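PDB 3C2Q: ornithine cyclodeaminase from Methanococcus maripaludis S2, which converts L-ornithine to L-proline with release of ammonia, using NAD(+) as its cofactor. Local coordinates for residues Leu13-Tyr27 against Ile68-His81. Residues are numbered along the deposited sequence; the frame is centred on the assembly and turned at random.
Sequences LKPALKDSVLPDGFY and IRKVKKGDFVLIGH. With IMD (imidazole), chain G.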
loop_
_atom_site.group_PDB
_atom_site.type_symbol
_atom_site.label_atom_id
_atom_site.label_comp_id
_atom_site.label_asym_id
_atom_site.label_seq_id
_atom_site.Cartn_x
_atom_site.Cartn_y
_atom_site.Cartn_z
ATOM N N LEU B 13 -20.977 31.705 26.886
ATOM C CA LEU B 13 -21.197 32.205 25.546
ATOM C C LEU B 13 -20.605 33.591 25.386
ATOM O O LEU B 13 -20.692 34.430 26.300
ATOM C CB LEU B 13 -22.690 32.237 25.213
ATOM C CG LEU B 13 -23.539 31.005 25.527
ATOM C CD1 LEU B 13 -25.008 31.303 25.341
ATOM C CD2 LEU B 13 -23.132 29.805 24.694
ATOM N N LYS B 14 -19.992 33.838 24.233
ATOM C CA LYS B 14 -19.427 35.156 23.915
ATOM C C LYS B 14 -19.758 35.438 22.461
ATOM O O LYS B 14 -19.742 34.495 21.638
ATOM C CB LYS B 14 -17.913 35.194 24.108
ATOM C CG LYS B 14 -17.396 34.899 25.520
ATOM C CD LYS B 14 -17.134 36.153 26.346
ATOM C CE LYS B 14 -18.340 36.534 27.202
ATOM N NZ LYS B 14 -18.027 37.654 28.176
ATOM N N PRO B 15 -20.062 36.718 22.128
ATOM C CA PRO B 15 -20.429 37.069 20.744
ATOM C C PRO B 15 -19.191 37.175 19.857
ATOM O O PRO B 15 -18.128 37.603 20.325
ATOM C CB PRO B 15 -21.095 38.451 20.894
ATOM C CG PRO B 15 -20.382 39.059 22.075
ATOM C CD PRO B 15 -20.101 37.903 23.022
ATOM N N ALA B 16 -19.333 36.774 18.593
ATOM C CA ALA B 16 -18.245 36.908 17.610
ATOM C C ALA B 16 -17.975 38.400 17.379
ATOM O O ALA B 16 -18.910 39.162 17.170
ATOM C CB ALA B 16 -18.635 36.251 16.292
ATOM N N LEU B 17 -16.713 38.803 17.401
ATOM C CA LEU B 17 -16.385 40.221 17.221
ATOM C C LEU B 17 -16.427 40.674 15.764
ATOM O O LEU B 17 -16.636 41.856 15.489
ATOM C CB LEU B 17 -15.041 40.561 17.867
ATOM C CG LEU B 17 -15.016 40.452 19.406
ATOM C CD1 LEU B 17 -13.832 41.214 19.957
ATOM C CD2 LEU B 17 -16.318 40.972 20.051
ATOM N N LYS B 18 -16.200 39.732 14.840
ATOM C CA LYS B 18 -16.361 39.951 13.394
ATOM C C LYS B 18 -16.756 38.639 12.702
ATOM O O LYS B 18 -16.585 37.571 13.280
ATOM C CB LYS B 18 -15.111 40.566 12.731
ATOM C CG LYS B 18 -13.853 40.670 13.569
ATOM C CD LYS B 18 -12.653 41.127 12.703
ATOM C CE LYS B 18 -11.349 41.077 13.477
ATOM N NZ LYS B 18 -10.149 41.058 12.572
ATOM N N ASP B 19 -17.310 38.737 11.490
ATOM C CA ASP B 19 -17.617 37.564 10.674
ATOM C C ASP B 19 -16.377 36.669 10.642
ATOM O O ASP B 19 -15.267 37.161 10.488
ATOM C CB ASP B 19 -18.000 37.961 9.249
ATOM C CG ASP B 19 -19.331 38.707 9.163
ATOM O OD1 ASP B 19 -20.016 38.887 10.202
ATOM O OD2 ASP B 19 -19.700 39.102 8.030
ATOM N N SER B 20 -16.585 35.368 10.854
ATOM C CA SER B 20 -15.542 34.329 10.750
ATOM C C SER B 20 -14.381 34.490 11.719
ATOM O O SER B 20 -13.325 33.885 11.530
ATOM C CB SER B 20 -15.004 34.224 9.323
ATOM O OG SER B 20 -16.064 34.209 8.385
ATOM N N VAL B 21 -14.558 35.296 12.766
ATOM C CA VAL B 21 -13.543 35.368 13.804
ATOM C C VAL B 21 -14.200 35.068 15.159
ATOM O O VAL B 21 -15.203 35.677 15.526
ATOM C CB VAL B 21 -12.748 36.730 13.774
ATOM C CG1 VAL B 21 -11.664 36.756 14.855
ATOM C CG2 VAL B 21 -12.139 36.968 12.394
ATOM N N LEU B 22 -13.625 34.125 15.888
ATOM C CA LEU B 22 -14.218 33.587 17.079
ATOM C C LEU B 22 -13.507 34.080 18.315
ATOM O O LEU B 22 -12.315 34.310 18.266
ATOM C CB LEU B 22 -14.126 32.060 17.014
ATOM C CG LEU B 22 -14.576 31.449 15.693
ATOM C CD1 LEU B 22 -14.280 29.960 15.712
ATOM C CD2 LEU B 22 -16.052 31.696 15.500
ATOM N N PRO B 23 -14.247 34.257 19.433
ATOM C CA PRO B 23 -13.636 34.640 20.703
ATOM C C PRO B 23 -12.690 33.570 21.214
ATOM O O PRO B 23 -12.929 32.376 20.968
ATOM C CB PRO B 23 -14.820 34.750 21.676
ATOM C CG PRO B 23 -16.040 34.540 20.900
ATOM C CD PRO B 23 -15.711 34.126 19.507
ATOM N N ASP B 24 -11.659 33.986 21.953
ATOM C CA ASP B 24 -10.737 33.045 22.542
ATOM C C ASP B 24 -11.448 32.013 23.400
ATOM O O ASP B 24 -12.464 32.320 24.041
ATOM C CB ASP B 24 -9.662 33.728 23.388
ATOM C CG ASP B 24 -8.708 32.716 23.995
ATOM O OD1 ASP B 24 -8.207 31.829 23.245
ATOM O OD2 ASP B 24 -8.487 32.769 25.225
ATOM N N GLY B 25 -10.913 30.790 23.394
ATOM C CA GLY B 25 -11.469 29.702 24.177
ATOM C C GLY B 25 -12.679 29.051 23.539
ATOM O O GLY B 25 -13.250 28.152 24.117
ATOM N N PHE B 26 -13.064 29.473 22.336
ATOM C CA PHE B 26 -14.188 28.825 21.646
ATOM C C PHE B 26 -14.050 27.300 21.578
ATOM O O PHE B 26 -12.941 26.774 21.410
ATOM C CB PHE B 26 -14.392 29.397 20.245
ATOM C CG PHE B 26 -13.347 28.969 19.231
ATOM C CD1 PHE B 26 -13.528 27.813 18.473
ATOM C CD2 PHE B 26 -12.216 29.744 19.014
ATOM C CE1 PHE B 26 -12.576 27.425 17.533
ATOM C CE2 PHE B 26 -11.260 29.381 18.070
ATOM C CZ PHE B 26 -11.448 28.205 17.322
ATOM N N TYR B 27 -15.175 26.620 21.741
ATOM C CA TYR B 27 -15.259 25.172 21.670
ATOM C C TYR B 27 -15.249 24.753 20.188
ATOM O O TYR B 27 -15.974 25.331 19.338
ATOM C CB TYR B 27 -16.531 24.673 22.368
ATOM C CG TYR B 27 -16.753 23.156 22.307
ATOM C CD1 TYR B 27 -16.041 22.291 23.136
ATOM C CD2 TYR B 27 -17.678 22.608 21.428
ATOM C CE1 TYR B 27 -16.244 20.910 23.087
ATOM C CE2 TYR B 27 -17.899 21.231 21.372
ATOM C CZ TYR B 27 -17.179 20.396 22.195
ATOM O OH TYR B 27 -17.435 19.057 22.136
ATOM N N ILE B 68 -16.786 27.843 10.680
ATOM C CA ILE B 68 -16.242 29.138 11.014
ATOM C C ILE B 68 -16.538 30.200 9.941
ATOM O O ILE B 68 -16.826 31.330 10.282
ATOM C CB ILE B 68 -14.730 29.054 11.406
ATOM C CG1 ILE B 68 -14.210 30.415 11.881
ATOM C CG2 ILE B 68 -13.878 28.537 10.209
ATOM C CD1 ILE B 68 -12.760 30.404 12.429
ATOM N N ARG B 69 -16.521 29.843 8.664
ATOM C CA ARG B 69 -16.789 30.832 7.640
ATOM C C ARG B 69 -18.260 31.281 7.563
ATOM O O ARG B 69 -18.574 32.259 6.880
ATOM C CB ARG B 69 -16.291 30.366 6.273
ATOM C CG ARG B 69 -17.240 29.483 5.563
ATOM C CD ARG B 69 -16.706 29.038 4.222
ATOM N NE ARG B 69 -16.946 27.613 4.195
ATOM C CZ ARG B 69 -18.060 27.059 3.758
ATOM N NH1 ARG B 69 -19.010 27.814 3.193
ATOM N NH2 ARG B 69 -18.197 25.744 3.837
ATOM N N LYS B 70 -19.163 30.570 8.234
ATOM C CA LYS B 70 -20.550 31.026 8.301
ATOM C C LYS B 70 -20.894 31.757 9.607
ATOM O O LYS B 70 -22.012 32.243 9.753
ATOM C CB LYS B 70 -21.525 29.883 8.058
ATOM C CG LYS B 70 -21.572 29.443 6.578
ATOM C CD LYS B 70 -22.597 28.354 6.400
ATOM C CE LYS B 70 -22.473 27.656 5.056
ATOM N NZ LYS B 70 -22.759 28.572 3.936
ATOM N N VAL B 71 -19.945 31.840 10.539
ATOM C CA VAL B 71 -20.176 32.593 11.788
ATOM C C VAL B 71 -20.225 34.110 11.509
ATOM O O VAL B 71 -19.335 34.651 10.848
ATOM C CB VAL B 71 -19.147 32.239 12.878
ATOM C CG1 VAL B 71 -19.341 33.114 14.168
ATOM C CG2 VAL B 71 -19.255 30.763 13.241
ATOM N N LYS B 72 -21.287 34.766 11.995
ATOM C CA LYS B 72 -21.504 36.213 11.762
ATOM C C LYS B 72 -21.199 37.048 12.999
ATOM O O LYS B 72 -21.350 36.579 14.116
ATOM C CB LYS B 72 -22.947 36.484 11.316
ATOM C CG LYS B 72 -23.361 35.788 10.025
ATOM C CD LYS B 72 -22.420 36.160 8.864
ATOM C CE LYS B 72 -22.701 35.322 7.612
ATOM N NZ LYS B 72 -21.538 35.358 6.662
ATOM N N LYS B 73 -20.741 38.285 12.792
ATOM C CA LYS B 73 -20.516 39.213 13.898
ATOM C C LYS B 73 -21.747 39.171 14.798
ATOM O O LYS B 73 -22.870 39.215 14.297
ATOM C CB LYS B 73 -20.285 40.641 13.358
ATOM C CG LYS B 73 -20.165 41.667 14.480
ATOM C CD LYS B 73 -19.702 43.024 14.035
ATOM C CE LYS B 73 -19.361 43.809 15.311
ATOM N NZ LYS B 73 -19.197 45.270 15.116
ATOM N N GLY B 74 -21.536 39.025 16.104
ATOM C CA GLY B 74 -22.641 39.017 17.077
ATOM C C GLY B 74 -23.223 37.656 17.436
ATOM O O GLY B 74 -23.973 37.541 18.421
ATOM N N ASP B 75 -22.914 36.614 16.644
ATOM C CA ASP B 75 -23.388 35.245 16.949
ATOM C C ASP B 75 -22.821 34.863 18.300
ATOM O O ASP B 75 -21.651 35.075 18.523
ATOM C CB ASP B 75 -22.852 34.216 15.924
ATOM C CG ASP B 75 -23.620 34.199 14.612
ATOM O OD1 ASP B 75 -24.689 34.836 14.507
ATOM O OD2 ASP B 75 -23.150 33.509 13.662
ATOM N N PHE B 76 -23.636 34.290 19.189
ATOM C CA PHE B 76 -23.137 33.778 20.473
ATOM C C PHE B 76 -22.479 32.418 20.279
ATOM O O PHE B 76 -23.157 31.452 19.959
ATOM C CB PHE B 76 -24.265 33.603 21.500
ATOM C CG PHE B 76 -24.896 34.899 21.914
ATOM C CD1 PHE B 76 -24.109 35.923 22.449
ATOM C CD2 PHE B 76 -26.264 35.111 21.740
ATOM C CE1 PHE B 76 -24.680 37.153 22.830
ATOM C CE2 PHE B 76 -26.847 36.347 22.117
ATOM C CZ PHE B 76 -26.041 37.356 22.656
ATOM N N VAL B 77 -21.193 32.375 20.561
ATOM C CA VAL B 77 -20.352 31.188 20.345
ATOM C C VAL B 77 -20.075 30.557 21.708
ATOM O O VAL B 77 -19.753 31.242 22.700
ATOM C CB VAL B 77 -19.020 31.579 19.634
ATOM C CG1 VAL B 77 -18.054 30.364 19.538
ATOM C CG2 VAL B 77 -19.311 32.169 18.248
ATOM N N LEU B 78 -20.261 29.246 21.759
ATOM C CA LEU B 78 -19.928 28.452 22.918
ATOM C C LEU B 78 -18.431 28.533 23.185
ATOM O O LEU B 78 -17.613 28.255 22.273
ATOM C CB LEU B 78 -20.364 26.996 22.680
ATOM C CG LEU B 78 -19.909 25.956 23.724
ATOM C CD1 LEU B 78 -20.722 26.097 24.993
ATOM C CD2 LEU B 78 -20.088 24.549 23.177
ATOM N N ILE B 79 -18.083 28.906 24.428
ATOM C CA ILE B 79 -16.716 29.038 24.892
ATOM C C ILE B 79 -16.439 28.007 25.962
ATOM O O ILE B 79 -17.289 27.759 26.832
ATOM C CB ILE B 79 -16.434 30.448 25.502
ATOM C CG1 ILE B 79 -16.734 31.558 24.502
ATOM C CG2 ILE B 79 -14.999 30.554 26.006
ATOM C CD1 ILE B 79 -16.083 31.436 23.139
ATOM N N GLY B 80 -15.248 27.408 25.885
ATOM C CA GLY B 80 -14.815 26.362 26.829
ATOM C C GLY B 80 -15.626 25.076 26.810
ATOM O O GLY B 80 -16.384 24.804 25.865
ATOM N N HIS B 81 -15.511 24.303 27.887
ATOM C CA HIS B 81 -16.106 22.963 27.925
ATOM C C HIS B 81 -17.192 22.732 28.980
ATOM O O HIS B 81 -17.716 21.610 29.089
ATOM C CB HIS B 81 -15.009 21.893 28.037
ATOM C CG HIS B 81 -14.106 21.819 26.837
ATOM N ND1 HIS B 81 -13.212 22.818 26.517
ATOM C CD2 HIS B 81 -13.944 20.855 25.901
ATOM C CE1 HIS B 81 -12.547 22.478 25.424
ATOM N NE2 HIS B 81 -12.977 21.293 25.028
HETATM N N1 IMD G . -15.551 17.682 23.597
HETATM C C2 IMD G . -14.429 17.644 22.829
HETATM N N3 IMD G . -13.452 17.005 23.537
HETATM C C4 IMD G . -13.946 16.702 24.761
HETATM C C5 IMD G . -15.263 17.126 24.797
HETATM O O HOH W 1 -19.192 34.734 8.111
HETATM O O HOH W 2 -18.178 26.837 19.857
#
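Val71 O accepts two bonds, from Ser20 N (2.8 Å) and from a water that also bonds to Ser20 OG, Arg69 O and Lys72 NZ. This knot lies beyond the end of an antiparallel pairing between strands 12-15 and 76-79, the former the outermost strand, within this chain, of a mixed sheet separate from the six-stranded parallel sheet of the Rossmann fold. Lys14 and Val77 form the hydrogen-bonded pair, exchanging two backbone bonds, and the bonds of Ala16 with Asp75 O and Gly74 N continue it into two type II turns, Lys18-Val21 and Lys72-Asp75. The turns are tied together by a side chain: Asp19 OD1 takes Lys73 N at 2.8 Å, nearly along its C-O axis. Within the second turn, Asp75 OD2 receives Lys72 N from well above the carboxylate plane and also forms a salt bridge with Lys66.

On the side of Val77, Leu22 splits its methyls, CD1 against Ile68 CD1 (3.6 Å) and CD2 against Val71 CG1 (3.8 Å), while CD1 also sits over the centre of the Phe26 ring. That ring stacks on Tyr206 of the second subunit, placing this layer at a subunit interface. Ile79, its CG1 anti to the carbonyl carbon (chi1 -57°), presents CG1 to Lys14 CG and CD1 to Pro23 and Phe26.

After the type II turn Pro23-Phe26 the chain rejoins the second segment: Gly25 O takes Gly80 N, and Leu78 O accepts a nearly straight bond from Tyr27 N at 3.0 Å and a second from a water shared with Tyr27 O. The Tyr27 side chain runs alongside Leu78, and its edge meets the face of His81 in a T-shaped pair, planes at 82°. At the far end of the ring, Tyr27 OH accepts a bond from N1 of an imidazole, probably from the crystallisation liquor, with OH and N1 2.8 Å apart.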